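PDB 2X4G: nucleoside-diphosphate-sugar epimerase, which probably binds a nicotinamide dinucleotide and uses it in redox chemistry of the NAD-dependent epimerase/dehydratase kind, on a substrate that is not established. Local coordinates for residues V41-P46 against R61-L66; D79-S84 against A116-I121; S101-T106 against K159-E164; H28-I33 against Q51-L56. One frame throughout, in Å; residues are numbered along the deposited sequence.

Interaction 1 (V41-P46 against R61-L66)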
loop_
_atom_site.group_PDB
_atom_site.type_symbol
_atom_site.label_atom_id
_atom_site.label_comp_id
_atom_site.label_asym_id
_atom_site.label_seq_id
_atom_site.Cartn_x
_atom_site.Cartn_y
_atom_site.Cartn_z
ATOM N N VAL A 41 -15.618 -33.079 -14.938
ATOM C CA VAL A 41 -16.010 -31.917 -15.715
ATOM C C VAL A 41 -15.252 -30.696 -15.182
ATOM O O VAL A 41 -15.111 -30.530 -13.973
ATOM C CB VAL A 41 -17.539 -31.687 -15.665
ATOM C CG1 VAL A 41 -17.912 -30.370 -16.337
ATOM C CG2 VAL A 41 -18.278 -32.865 -16.316
ATOM N N LEU A 42 -14.747 -29.872 -16.093
ATOM C CA LEU A 42 -14.072 -28.627 -15.748
ATOM C C LEU A 42 -14.865 -27.452 -16.314
ATOM O O LEU A 42 -14.999 -27.308 -17.538
ATOM C CB LEU A 42 -12.658 -28.594 -16.330
ATOM C CG LEU A 42 -11.736 -29.737 -15.958
ATOM C CD1 LEU A 42 -10.356 -29.528 -16.565
ATOM C CD2 LEU A 42 -11.678 -29.869 -14.441
ATOM N N ILE A 43 -15.413 -26.629 -15.424
ATOM C CA ILE A 43 -16.116 -25.427 -15.831
ATOM C C ILE A 43 -15.107 -24.285 -15.792
ATOM O O ILE A 43 -14.595 -23.964 -14.738
ATOM C CB ILE A 43 -17.317 -25.139 -14.911
ATOM C CG1 ILE A 43 -18.320 -26.308 -14.943
ATOM C CG2 ILE A 43 -18.034 -23.854 -15.338
ATOM C CD1 ILE A 43 -19.364 -26.239 -13.850
ATOM N N HIS A 44 -14.817 -23.693 -16.948
ATOM C CA HIS A 44 -13.803 -22.645 -17.050
ATOM C C HIS A 44 -14.250 -21.425 -17.816
ATOM O O HIS A 44 -15.149 -21.490 -18.665
ATOM C CB HIS A 44 -12.582 -23.186 -17.762
ATOM C CG HIS A 44 -12.826 -23.552 -19.190
ATOM N ND1 HIS A 44 -12.576 -22.687 -20.233
ATOM C CD2 HIS A 44 -13.258 -24.702 -19.751
ATOM C CE1 HIS A 44 -12.866 -23.279 -21.377
ATOM N NE2 HIS A 44 -13.275 -24.506 -21.111
ATOM N N ARG A 45 -13.598 -20.303 -17.554
ATOM C CA ARG A 45 -13.908 -19.112 -18.333
ATOM C C ARG A 45 -13.174 -19.186 -19.681
ATOM O O ARG A 45 -12.173 -19.890 -19.815
ATOM C CB ARG A 45 -13.648 -17.846 -17.524
ATOM C CG ARG A 45 -12.241 -17.533 -17.188
ATOM C CD ARG A 45 -12.224 -16.405 -16.138
ATOM N NE ARG A 45 -12.384 -16.933 -14.782
ATOM C CZ ARG A 45 -12.458 -16.195 -13.666
ATOM N NH1 ARG A 45 -12.415 -14.858 -13.725
ATOM N NH2 ARG A 45 -12.584 -16.802 -12.476
ATOM N N PRO A 46 -13.703 -18.518 -20.701
ATOM C CA PRO A 46 -13.148 -18.729 -22.027
ATOM C C PRO A 46 -11.692 -18.294 -22.148
ATOM O O PRO A 46 -10.937 -18.888 -22.907
ATOM C CB PRO A 46 -14.057 -17.879 -22.924
ATOM C CG PRO A 46 -14.686 -16.913 -22.027
ATOM C CD PRO A 46 -14.835 -17.585 -20.724
ATOM N N ARG A 61 -16.529 -27.393 -20.098
ATOM C CA ARG A 61 -17.716 -26.589 -20.348
ATOM C C ARG A 61 -17.371 -25.132 -20.130
ATOM O O ARG A 61 -16.830 -24.783 -19.085
ATOM C CB ARG A 61 -18.825 -27.042 -19.414
ATOM C CG ARG A 61 -19.113 -28.539 -19.543
ATOM C CD ARG A 61 -20.192 -28.998 -18.586
ATOM N NE ARG A 61 -20.626 -30.353 -18.907
ATOM C CZ ARG A 61 -21.570 -31.012 -18.252
ATOM N NH1 ARG A 61 -21.886 -32.236 -18.636
ATOM N NH2 ARG A 61 -22.203 -30.453 -17.225
ATOM N N VAL A 62 -17.641 -24.293 -21.129
ATOM C CA VAL A 62 -17.260 -22.881 -21.056
ATOM C C VAL A 62 -18.347 -22.092 -20.335
ATOM O O VAL A 62 -19.528 -22.306 -20.559
ATOM C CB VAL A 62 -16.998 -22.263 -22.441
ATOM C CG1 VAL A 62 -16.423 -20.860 -22.289
ATOM C CG2 VAL A 62 -16.036 -23.104 -23.219
ATOM N N ALA A 63 -17.939 -21.198 -19.449
ATOM C CA ALA A 63 -18.885 -20.354 -18.751
ATOM C C ALA A 63 -18.163 -19.183 -18.119
ATOM O O ALA A 63 -17.249 -19.377 -17.319
ATOM C CB ALA A 63 -19.613 -21.147 -17.692
ATOM N N GLU A 64 -18.553 -17.968 -18.487
ATOM C CA GLU A 64 -18.124 -16.784 -17.737
ATOM C C GLU A 64 -18.926 -16.757 -16.437
ATOM O O GLU A 64 -20.098 -17.112 -16.402
ATOM C CB GLU A 64 -18.319 -15.492 -18.549
ATOM C CG GLU A 64 -17.313 -15.324 -19.698
ATOM C CD GLU A 64 -17.855 -14.496 -20.872
ATOM O OE1 GLU A 64 -18.063 -15.070 -21.974
ATOM O OE2 GLU A 64 -18.086 -13.274 -20.694
ATOM N N MET A 65 -18.289 -16.341 -15.358
ATOM C CA MET A 65 -18.878 -16.509 -14.039
ATOM C C MET A 65 -19.938 -15.485 -13.682
ATOM O O MET A 65 -20.385 -15.448 -12.532
ATOM C CB MET A 65 -17.777 -16.461 -12.998
ATOM C CG MET A 65 -16.747 -17.559 -13.186
ATOM S SD MET A 65 -16.359 -18.271 -11.581
ATOM C CE MET A 65 -15.553 -16.880 -10.728
ATOM N N LEU A 66 -20.321 -14.648 -14.647
ATOM C CA LEU A 66 -21.388 -13.671 -14.452
ATOM C C LEU A 66 -22.454 -13.855 -15.524
ATOM O O LEU A 66 -23.137 -12.904 -15.887
ATOM C CB LEU A 66 -20.818 -12.244 -14.489
ATOM C CG LEU A 66 -19.712 -11.941 -13.464
ATOM C CD1 LEU A 66 -19.158 -10.524 -13.639
ATOM C CD2 LEU A 66 -20.199 -12.163 -12.019
#
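His-44 and Arg-61 meet through their backbones: His-44 N donates to Arg-61 O at 3.1 Å, while Arg-61 N reaches Leu-42 O and Ala-63 N reaches His-44 O. Segments 41-46 and 61-66 thus pair as parallel strands, and the last bond carries the pairing one residue beyond strand 59-62. On the face that bears Ile-43 and Arg-61, Val-41 CG1 lies 3.5 Å from Arg-61 CD. Val-41 CG2 sits centrally over one face of the Arg-61 guanidinium, 4.2 Å above its plane, so the branched valine serves both methylenes and flat end. Beyond Arg-61, the compact Ala-63 leaves its CB to meet Ile-43 CG2 at 3.9 Å. On the other face, His-44 CE1 touches Val-62 CG2 at 3.7 Å. The imidazole is fixed in rotation because ND1 donates to Arg-45 O at 2.9 Å, with the oxygen close to the ring plane; chi1 of 65°, which sets CG between backbone N and carbonyl carbon, allows this. At the exposed end, Pro-46 CD rests on Glu-64 CG, 3.5 Å away, and Met-65 CG lies over one face of the Arg-45 guanidinium, toward its rim, with Met-65 CE 3.4 Å from Arg-45 NH2. Farther out, the extended Arg-61 chain carries its charge to a salt bridge with Glu-59 and to the carbonyls of Ala-74 and Arg-76. Strand 59-62 is the outer neighbour of 39-44, which in turn pairs with 15-19, as in a Rossmann fold; in relatives, the carboxyl ends of such strands border the adenosine half of the dinucleotide.

Interaction 2 (D79-S84 against A116-I121)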
loop_
_atom_site.group_PDB
_atom_site.type_symbol
_atom_site.label_atom_id
_atom_site.label_comp_id
_atom_site.label_asym_id
_atom_site.label_seq_id
_atom_site.Cartn_x
_atom_site.Cartn_y
_atom_site.Cartn_z
ATOM N N ASP A 79 -23.176 -34.928 -10.561
ATOM C CA ASP A 79 -23.408 -35.422 -9.205
ATOM C C ASP A 79 -22.761 -34.526 -8.133
ATOM O O ASP A 79 -23.003 -34.709 -6.958
ATOM C CB ASP A 79 -22.903 -36.845 -9.061
ATOM C CG ASP A 79 -23.614 -37.813 -9.974
ATOM O OD1 ASP A 79 -24.594 -38.420 -9.514
ATOM O OD2 ASP A 79 -23.194 -37.969 -11.140
ATOM N N GLY A 80 -21.940 -33.561 -8.524
ATOM C CA GLY A 80 -21.383 -32.595 -7.559
ATOM C C GLY A 80 -20.457 -31.554 -8.187
ATOM O O GLY A 80 -20.070 -31.688 -9.344
ATOM N N VAL A 81 -20.095 -30.521 -7.421
ATOM C CA VAL A 81 -19.242 -29.440 -7.922
ATOM C C VAL A 81 -18.344 -28.823 -6.840
ATOM O O VAL A 81 -18.797 -28.476 -5.750
ATOM C CB VAL A 81 -20.104 -28.336 -8.580
ATOM C CG1 VAL A 81 -21.013 -27.650 -7.554
ATOM C CG2 VAL A 81 -19.217 -27.328 -9.311
ATOM N N ILE A 82 -17.069 -28.678 -7.148
ATOM C CA ILE A 82 -16.154 -27.958 -6.276
ATOM C C ILE A 82 -15.958 -26.536 -6.796
ATOM O O ILE A 82 -15.698 -26.347 -7.973
ATOM C CB ILE A 82 -14.786 -28.660 -6.192
ATOM C CG1 ILE A 82 -14.953 -30.039 -5.552
ATOM C CG2 ILE A 82 -13.806 -27.826 -5.382
ATOM C CD1 ILE A 82 -13.710 -30.904 -5.579
ATOM N N PHE A 83 -16.077 -25.549 -5.915
ATOM C CA PHE A 83 -15.850 -24.145 -6.264
ATOM C C PHE A 83 -14.560 -23.603 -5.632
ATOM O O PHE A 83 -14.507 -23.412 -4.423
ATOM C CB PHE A 83 -17.045 -23.296 -5.819
ATOM C CG PHE A 83 -16.947 -21.863 -6.222
ATOM C CD1 PHE A 83 -17.506 -21.427 -7.400
ATOM C CD2 PHE A 83 -16.290 -20.942 -5.419
ATOM C CE1 PHE A 83 -17.415 -20.093 -7.780
ATOM C CE2 PHE A 83 -16.196 -19.603 -5.777
ATOM C CZ PHE A 83 -16.753 -19.180 -6.966
ATOM N N SER A 84 -13.543 -23.346 -6.465
ATOM C CA SER A 84 -12.263 -22.737 -6.027
ATOM C C SER A 84 -12.194 -21.218 -6.181
ATOM O O SER A 84 -12.042 -20.703 -7.288
ATOM C CB SER A 84 -11.103 -23.357 -6.792
ATOM O OG SER A 84 -10.999 -24.730 -6.456
ATOM N N ALA A 116 -29.808 -25.557 -11.851
ATOM C CA ALA A 116 -29.276 -26.794 -12.454
ATOM C C ALA A 116 -29.617 -28.020 -11.613
ATOM O O ALA A 116 -29.493 -29.153 -12.084
ATOM C CB ALA A 116 -27.779 -26.697 -12.631
ATOM N N ARG A 117 -30.038 -27.772 -10.370
ATOM C CA ARG A 117 -30.415 -28.808 -9.403
ATOM C C ARG A 117 -29.232 -29.694 -9.033
ATOM O O ARG A 117 -29.380 -30.890 -8.895
ATOM C CB ARG A 117 -31.639 -29.621 -9.887
ATOM C CG ARG A 117 -32.899 -29.338 -9.083
ATOM C CD ARG A 117 -34.203 -29.850 -9.765
ATOM N NE ARG A 117 -35.230 -30.233 -8.773
ATOM C CZ ARG A 117 -36.511 -30.540 -9.039
ATOM N NH1 ARG A 117 -36.978 -30.510 -10.288
ATOM N NH2 ARG A 117 -37.342 -30.877 -8.044
ATOM N N VAL A 118 -28.060 -29.088 -8.849
ATOM C CA VAL A 118 -26.860 -29.838 -8.426
ATOM C C VAL A 118 -27.093 -30.373 -7.017
ATOM O O VAL A 118 -27.485 -29.606 -6.138
ATOM C CB VAL A 118 -25.590 -28.971 -8.370
ATOM C CG1 VAL A 118 -24.402 -29.840 -7.990
ATOM C CG2 VAL A 118 -25.329 -28.259 -9.691
ATOM N N PRO A 119 -26.839 -31.681 -6.794
ATOM C CA PRO A 119 -27.185 -32.282 -5.506
ATOM C C PRO A 119 -26.187 -32.033 -4.396
ATOM O O PRO A 119 -26.535 -32.208 -3.241
ATOM C CB PRO A 119 -27.243 -33.789 -5.809
ATOM C CG PRO A 119 -26.603 -33.987 -7.141
ATOM C CD PRO A 119 -26.169 -32.650 -7.681
ATOM N N ARG A 120 -24.980 -31.602 -4.742
ATOM C CA ARG A 120 -23.826 -31.683 -3.855
ATOM C C ARG A 120 -22.837 -30.564 -4.230
ATOM O O ARG A 120 -22.310 -30.557 -5.337
ATOM C CB ARG A 120 -23.228 -33.065 -4.101
ATOM C CG ARG A 120 -22.542 -33.741 -2.963
ATOM C CD ARG A 120 -23.426 -34.152 -1.787
ATOM N NE ARG A 120 -22.540 -34.264 -0.632
ATOM C CZ ARG A 120 -22.909 -34.296 0.638
ATOM N NH1 ARG A 120 -24.194 -34.276 0.978
ATOM N NH2 ARG A 120 -21.963 -34.379 1.572
ATOM N N ILE A 121 -22.632 -29.590 -3.344
ATOM C CA ILE A 121 -21.791 -28.416 -3.640
ATOM C C ILE A 121 -20.776 -28.196 -2.517
ATOM O O ILE A 121 -21.146 -28.099 -1.353
ATOM C CB ILE A 121 -22.645 -27.104 -3.769
ATOM C CG1 ILE A 121 -23.692 -27.203 -4.883
ATOM C CG2 ILE A 121 -21.780 -25.901 -4.053
ATOM C CD1 ILE A 121 -25.041 -26.558 -4.515
#
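Gly-80 and Val-81 run parallel to Arg-120 and Ile-121, with one backbone bond between them, Val-81 N to Arg-120 O, at 3.0 Å and an N-H...O angle of 139°. The same carbonyl oxygen also lies 3.2 Å from Gly-80 CA, a C-H...O contact; glycine suits this point, where no CB stands beside the oxygen and Gly-80 CA and Arg-120 CA lie 4.5 Å apart. Val-81 and Ile-121 point the same way and lie side by side, joined where Val-81 CG1 meets Ile-121 CG1 at 3.8 Å. A chi1 of 65° places that Val-81 methyl between backbone N and carbonyl carbon, from where it also meets Val-118 CG1 at 4.1 Å. Isoleucine fits here because Val-81 CG1 meets both of its branches, CG1 and CG2. Nearer the surface, Asp-79 O faces Arg-120 CB and the Pro-119 ring, whose CG is 3.7 Å away. The polar ends lead elsewhere: Arg-120 NE and NH2 bind the carbonyls of Leu-230 and Gly-233, and Asp-79 OD2 accepts from Lys-15 N. Arg-117, with positive phi, closes helix 98-116 in a Schellman motif and turns the chain back toward the sheet. Strand 80-83, helix 98-116 and strand 121-124 therefore form a beta-alpha-beta crossover, with strand 15-19 on the far flank of 80-83, strand 176-185 beside 121-124, and Phe-109 of the helix touching both Val-81 and Ile-121.

Interaction 3 (S101-T106 against K159-E164)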
loop_
_atom_site.group_PDB
_atom_site.type_symbol
_atom_site.label_atom_id
_atom_site.label_comp_id
_atom_site.label_asym_id
_atom_site.label_seq_id
_atom_site.Cartn_x
_atom_site.Cartn_y
_atom_site.Cartn_z
ATOM N N SER A 101 -17.431 -7.371 -4.354
ATOM C CA SER A 101 -17.148 -8.039 -5.628
ATOM C C SER A 101 -16.716 -9.482 -5.444
ATOM O O SER A 101 -16.727 -10.244 -6.408
ATOM C CB SER A 101 -16.050 -7.296 -6.385
ATOM O OG SER A 101 -14.862 -7.277 -5.622
ATOM N N ALA A 102 -16.302 -9.845 -4.229
ATOM C CA ALA A 102 -16.092 -11.248 -3.869
ATOM C C ALA A 102 -17.457 -11.934 -3.861
ATOM O O ALA A 102 -17.655 -12.977 -4.505
ATOM C CB ALA A 102 -15.414 -11.362 -2.507
ATOM N N LEU A 103 -18.400 -11.307 -3.158
ATOM C CA LEU A 103 -19.779 -11.768 -3.118
ATOM C C LEU A 103 -20.430 -11.724 -4.490
ATOM O O LEU A 103 -21.278 -12.555 -4.793
ATOM C CB LEU A 103 -20.595 -10.938 -2.128
ATOM C CG LEU A 103 -20.190 -11.048 -0.656
ATOM C CD1 LEU A 103 -21.075 -10.138 0.174
ATOM C CD2 LEU A 103 -20.277 -12.491 -0.151
ATOM N N GLY A 104 -20.022 -10.768 -5.318
ATOM C CA GLY A 104 -20.565 -10.625 -6.662
ATOM C C GLY A 104 -20.215 -11.759 -7.611
ATOM O O GLY A 104 -20.951 -12.028 -8.566
ATOM N N GLN A 105 -19.086 -12.409 -7.371
ATOM C CA GLN A 105 -18.686 -13.554 -8.177
ATOM C C GLN A 105 -19.421 -14.805 -7.723
ATOM O O GLN A 105 -19.882 -15.587 -8.567
ATOM C CB GLN A 105 -17.171 -13.793 -8.094
ATOM C CG GLN A 105 -16.307 -12.749 -8.857
ATOM C CD GLN A 105 -14.779 -12.992 -8.717
ATOM O OE1 GLN A 105 -14.312 -14.146 -8.572
ATOM N NE2 GLN A 105 -14.004 -11.898 -8.770
ATOM N N THR A 106 -19.533 -15.013 -6.411
ATOM C CA THR A 106 -20.139 -16.245 -5.919
ATOM C C THR A 106 -21.645 -16.260 -6.074
ATOM O O THR A 106 -22.236 -17.316 -6.271
ATOM C CB THR A 106 -19.842 -16.510 -4.435
ATOM O OG1 THR A 106 -20.142 -15.334 -3.679
ATOM C CG2 THR A 106 -18.386 -16.921 -4.221
ATOM N N LYS A 159 -13.198 -12.770 3.764
ATOM C CA LYS A 159 -13.215 -14.200 4.065
ATOM C C LYS A 159 -14.337 -14.595 5.026
ATOM O O LYS A 159 -14.890 -15.678 4.912
ATOM C CB LYS A 159 -11.836 -14.666 4.566
ATOM C CG LYS A 159 -10.959 -15.313 3.461
ATOM C CD LYS A 159 -10.846 -14.487 2.162
ATOM C CE LYS A 159 -10.292 -15.313 0.996
ATOM N NZ LYS A 159 -11.052 -16.602 0.805
ATOM N N TRP A 160 -14.692 -13.720 5.950
ATOM C CA TRP A 160 -15.831 -13.972 6.835
ATOM C C TRP A 160 -17.133 -13.957 6.055
ATOM O O TRP A 160 -18.006 -14.770 6.301
ATOM C CB TRP A 160 -15.903 -12.928 7.957
ATOM C CG TRP A 160 -17.212 -12.910 8.677
ATOM C CD1 TRP A 160 -17.568 -13.681 9.732
ATOM C CD2 TRP A 160 -18.342 -12.079 8.386
ATOM N NE1 TRP A 160 -18.850 -13.391 10.122
ATOM C CE2 TRP A 160 -19.351 -12.411 9.310
ATOM C CE3 TRP A 160 -18.599 -11.086 7.433
ATOM C CZ2 TRP A 160 -20.601 -11.777 9.320
ATOM C CZ3 TRP A 160 -19.844 -10.466 7.433
ATOM C CH2 TRP A 160 -20.826 -10.808 8.373
ATOM N N ALA A 161 -17.268 -13.012 5.135
ATOM C CA ALA A 161 -18.503 -12.881 4.350
ATOM C C ALA A 161 -18.776 -14.120 3.490
ATOM O O ALA A 161 -19.855 -14.696 3.545
ATOM C CB ALA A 161 -18.442 -11.643 3.479
ATOM N N LEU A 162 -17.786 -14.522 2.700
ATOM C CA LEU A 162 -17.912 -15.699 1.841
ATOM C C LEU A 162 -18.270 -16.938 2.658
ATOM O O LEU A 162 -19.044 -17.797 2.212
ATOM C CB LEU A 162 -16.615 -15.917 1.068
ATOM C CG LEU A 162 -16.259 -14.835 0.019
ATOM C CD1 LEU A 162 -14.775 -14.861 -0.435
ATOM C CD2 LEU A 162 -17.210 -14.937 -1.194
ATOM N N ASP A 163 -17.723 -17.025 3.865
ATOM C CA ASP A 163 -18.090 -18.107 4.773
ATOM C C ASP A 163 -19.563 -18.014 5.200
ATOM O O ASP A 163 -20.303 -18.990 5.095
ATOM C CB ASP A 163 -17.184 -18.115 6.001
ATOM C CG ASP A 163 -17.269 -19.419 6.771
ATOM O OD1 ASP A 163 -18.018 -19.479 7.777
ATOM O OD2 ASP A 163 -16.588 -20.388 6.365
ATOM N N GLU A 164 -19.976 -16.845 5.680
ATOM C CA GLU A 164 -21.379 -16.589 6.008
ATOM C C GLU A 164 -22.328 -16.861 4.866
ATOM O O GLU A 164 -23.409 -17.398 5.079
ATOM C CB GLU A 164 -21.583 -15.139 6.447
ATOM C CG GLU A 164 -21.495 -14.934 7.961
ATOM C CD GLU A 164 -22.696 -15.486 8.728
ATOM O OE1 GLU A 164 -22.553 -15.669 9.963
ATOM O OE2 GLU A 164 -23.764 -15.738 8.115
#
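Leu-103 and Leu-162 meet in a contact to which no flat side chain contributes. The indole of Trp-160, on the second helix, is turned elsewhere: Glu-164 CG, one turn along its own helix, lies 3.4 Å above one face toward the rim, and Leu-148 and Pro-149 also touch it. The motif is a helix pair of the Rossmann-type domain, in which helices 98-116 and 154-171 run roughly parallel. Their short segments approach to 9.9 Å between axes and cross at -29°. Small residues, Ala-102 on one helix and Ala-161 on the other, leave room for the leucines between the helices, each offering just a CB to the opposing leucine. Leu-162 takes the central place: its CG stands anti to the carbonyl carbon (chi1 -67°), which directs the chain toward the other helix. CD1 meets Ala-102 CB at 4.1 Å, while CD2 reaches Ala-102 O, Leu-103 and Thr-106. Leu-103 slides past Leu-162 in the opposite direction, and its CD2 comes 4.2 Å from Ala-161 CB, closing the more exposed side. The surface in common is small and apolar. Threonine suits the inner end because it turns a methyl to the leucine and yet has a hydroxyl for a polar partner, Gln-165 OE1 on helix 154-171. Thr-106 CG2 and Leu-162 CD2 are 3.8 Å apart, and Thr-106 OG1 is 3.9 Å from that same methyl.

Interaction 4 (H28-I33 against Q51-L56)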
loop_
_atom_site.group_PDB
_atom_site.type_symbol
_atom_site.label_atom_id
_atom_site.label_comp_id
_atom_site.label_asym_id
_atom_site.label_seq_id
_atom_site.Cartn_x
_atom_site.Cartn_y
_atom_site.Cartn_z
ATOM N N HIS A 28 -5.563 -29.829 -8.316
ATOM C CA HIS A 28 -5.412 -31.026 -7.468
ATOM C C HIS A 28 -6.788 -31.618 -7.083
ATOM O O HIS A 28 -6.907 -32.823 -6.908
ATOM C CB HIS A 28 -4.574 -30.712 -6.218
ATOM C CG HIS A 28 -3.101 -30.555 -6.483
ATOM N ND1 HIS A 28 -2.240 -31.628 -6.605
ATOM C CD2 HIS A 28 -2.329 -29.445 -6.599
ATOM C CE1 HIS A 28 -1.012 -31.185 -6.813
ATOM N NE2 HIS A 28 -1.038 -29.862 -6.811
ATOM N N ALA A 29 -7.842 -30.817 -6.979
ATOM C CA ALA A 29 -9.178 -31.417 -6.838
ATOM C C ALA A 29 -9.471 -32.220 -8.105
ATOM O O ALA A 29 -9.864 -33.373 -8.029
ATOM C CB ALA A 29 -10.235 -30.383 -6.612
ATOM N N ALA A 30 -9.243 -31.607 -9.265
ATOM C CA ALA A 30 -9.506 -32.245 -10.545
ATOM C C ALA A 30 -8.807 -33.607 -10.624
ATOM O O ALA A 30 -9.440 -34.634 -10.899
ATOM C CB ALA A 30 -9.067 -31.351 -11.676
ATOM N N ARG A 31 -7.511 -33.609 -10.351
ATOM C CA ARG A 31 -6.732 -34.837 -10.281
ATOM C C ARG A 31 -7.286 -35.908 -9.345
ATOM O O ARG A 31 -7.215 -37.089 -9.627
ATOM C CB ARG A 31 -5.347 -34.504 -9.773
ATOM C CG ARG A 31 -4.487 -33.774 -10.731
ATOM C CD ARG A 31 -3.174 -33.453 -10.051
ATOM N NE ARG A 31 -2.159 -33.471 -11.063
ATOM C CZ ARG A 31 -1.196 -34.370 -11.188
ATOM N NH1 ARG A 31 -1.015 -35.316 -10.307
ATOM N NH2 ARG A 31 -0.374 -34.269 -12.217
ATOM N N ALA A 32 -7.767 -35.482 -8.190
ATOM C CA ALA A 32 -8.300 -36.397 -7.205
ATOM C C ALA A 32 -9.558 -37.058 -7.730
ATOM O O ALA A 32 -9.794 -38.233 -7.456
ATOM C CB ALA A 32 -8.579 -35.661 -5.889
ATOM N N ILE A 33 -10.359 -36.298 -8.477
ATOM C CA ILE A 33 -11.575 -36.798 -9.114
ATOM C C ILE A 33 -11.206 -37.797 -10.185
ATOM O O ILE A 33 -11.845 -38.805 -10.329
ATOM C CB ILE A 33 -12.383 -35.662 -9.763
ATOM C CG1 ILE A 33 -12.956 -34.698 -8.701
ATOM C CG2 ILE A 33 -13.515 -36.205 -10.589
ATOM C CD1 ILE A 33 -13.396 -33.323 -9.264
ATOM N N GLN A 51 -6.439 -26.127 -21.220
ATOM C CA GLN A 51 -5.686 -27.163 -21.940
ATOM C C GLN A 51 -4.463 -27.694 -21.165
ATOM O O GLN A 51 -3.904 -28.713 -21.553
ATOM C CB GLN A 51 -5.255 -26.690 -23.339
ATOM C CG GLN A 51 -4.439 -25.379 -23.368
ATOM C CD GLN A 51 -5.279 -24.127 -23.771
ATOM O OE1 GLN A 51 -6.233 -23.744 -23.077
ATOM N NE2 GLN A 51 -4.901 -23.489 -24.892
ATOM N N ARG A 52 -4.053 -27.023 -20.084
ATOM C CA ARG A 52 -3.062 -27.608 -19.171
ATOM C C ARG A 52 -3.577 -28.859 -18.461
ATOM O O ARG A 52 -2.796 -29.570 -17.856
ATOM C CB ARG A 52 -2.616 -26.615 -18.089
ATOM C CG ARG A 52 -1.978 -25.352 -18.613
ATOM C CD ARG A 52 -0.867 -24.767 -17.707
ATOM N NE ARG A 52 -1.140 -24.966 -16.293
ATOM C CZ ARG A 52 -2.116 -24.363 -15.621
ATOM N NH1 ARG A 52 -2.931 -23.495 -16.223
ATOM N NH2 ARG A 52 -2.278 -24.627 -14.328
ATOM N N LEU A 53 -4.886 -29.092 -18.498
ATOM C CA LEU A 53 -5.502 -30.230 -17.832
ATOM C C LEU A 53 -6.020 -31.280 -18.824
ATOM O O LEU A 53 -6.667 -32.267 -18.432
ATOM C CB LEU A 53 -6.629 -29.753 -16.904
ATOM C CG LEU A 53 -6.142 -29.221 -15.556
ATOM C CD1 LEU A 53 -5.382 -27.939 -15.749
ATOM C CD2 LEU A 53 -7.296 -28.993 -14.617
ATOM N N ALA A 54 -5.711 -31.095 -20.102
ATOM C CA ALA A 54 -6.152 -32.045 -21.126
ATOM C C ALA A 54 -5.729 -33.493 -20.812
ATOM O O ALA A 54 -6.474 -34.422 -21.083
ATOM C CB ALA A 54 -5.645 -31.619 -22.515
ATOM N N TYR A 55 -4.553 -33.674 -20.221
ATOM C CA TYR A 55 -4.064 -35.000 -19.828
ATOM C C TYR A 55 -5.051 -35.775 -18.932
ATOM O O TYR A 55 -5.067 -37.008 -18.962
ATOM C CB TYR A 55 -2.677 -34.905 -19.174
ATOM C CG TYR A 55 -2.669 -34.340 -17.759
ATOM C CD1 TYR A 55 -2.782 -32.968 -17.525
ATOM C CD2 TYR A 55 -2.531 -35.175 -16.654
ATOM C CE1 TYR A 55 -2.773 -32.454 -16.253
ATOM C CE2 TYR A 55 -2.535 -34.655 -15.361
ATOM C CZ TYR A 55 -2.656 -33.291 -15.171
ATOM O OH TYR A 55 -2.657 -32.762 -13.901
ATOM N N LEU A 56 -5.890 -35.068 -18.174
ATOM C CA LEU A 56 -6.929 -35.724 -17.362
ATOM C C LEU A 56 -8.103 -36.241 -18.203
ATOM O O LEU A 56 -9.005 -36.907 -17.676
ATOM C CB LEU A 56 -7.456 -34.787 -16.258
ATOM C CG LEU A 56 -6.442 -34.244 -15.228
ATOM C CD1 LEU A 56 -7.115 -33.291 -14.266
ATOM C CD2 LEU A 56 -5.782 -35.368 -14.472
#
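Arg-31 NE donates to Tyr-55 OH at 3.0 Å, and a second, weak bond runs from Arg-31 NH2 to the same oxygen at 3.2 Å. Neither is straight: the N-H...O angle at NE is 131°, and the hydroxyl lies at the guanidinium edge but tilted 28° from its plane. Guanidinium and phenol ring are turned 50° against each other, so they meet at the oxygen without stacking. His-27 NE2 also hydrogen-bonds Tyr-55 OH, so that helix 24-35 holds the hydroxyl from two successive turns. With chi1 at 74°, Tyr-55 CG lies between backbone N and carbonyl carbon, and the ring folds back over its own segment: Leu-56 CG sits 3.9 Å above one face toward the rim, and Arg-52 O lies in plane at the edge. Beneath this polar rim the packing is aliphatic. Leu-56 CD1 fits against Ala-30 CB at 3.8 Å, where the small alanine allows the 3-10 segment close to the helix, and Leu-53 CD2 meets the same methyl at 4.2 Å. The leucines and Ala-30 also reach strand 39-44 through Leu-40 and Leu-42, while Leu-56 O binds Arg-34 NE. The chemistry is thus layered, with branched hydrocarbon inside and a long cationic chain outside. As acceptor of one arginine N-H and, weakly, a second, the phenol oxygen would probably be polarised, its acidity perhaps somewhat raised.

In the fold
Interactions 1 and 2 lie on the same sheet, in its parallel part, centres 14 Å apart, on strand pairs separated by strand 15-19. Interaction 4 packs a helix on one face of that sheet, where Leu-53 CD2 reaches Leu-42 CD1 of interaction 1 at 3.7 Å and Ala-29 CB meets Ile-82 CD1 of interaction 2. Interaction 3 belongs to the other face: Thr-106 CG2 lies 3.8 Å from Phe-83 CE2, and Gly-104 O touches Leu-66. Interactions 3 and 4 are about 26 Å apart between centres. Lys-159 of interaction 3 sits at a position consistent with the lysine of the YxxxK motif of short-chain dehydrogenases.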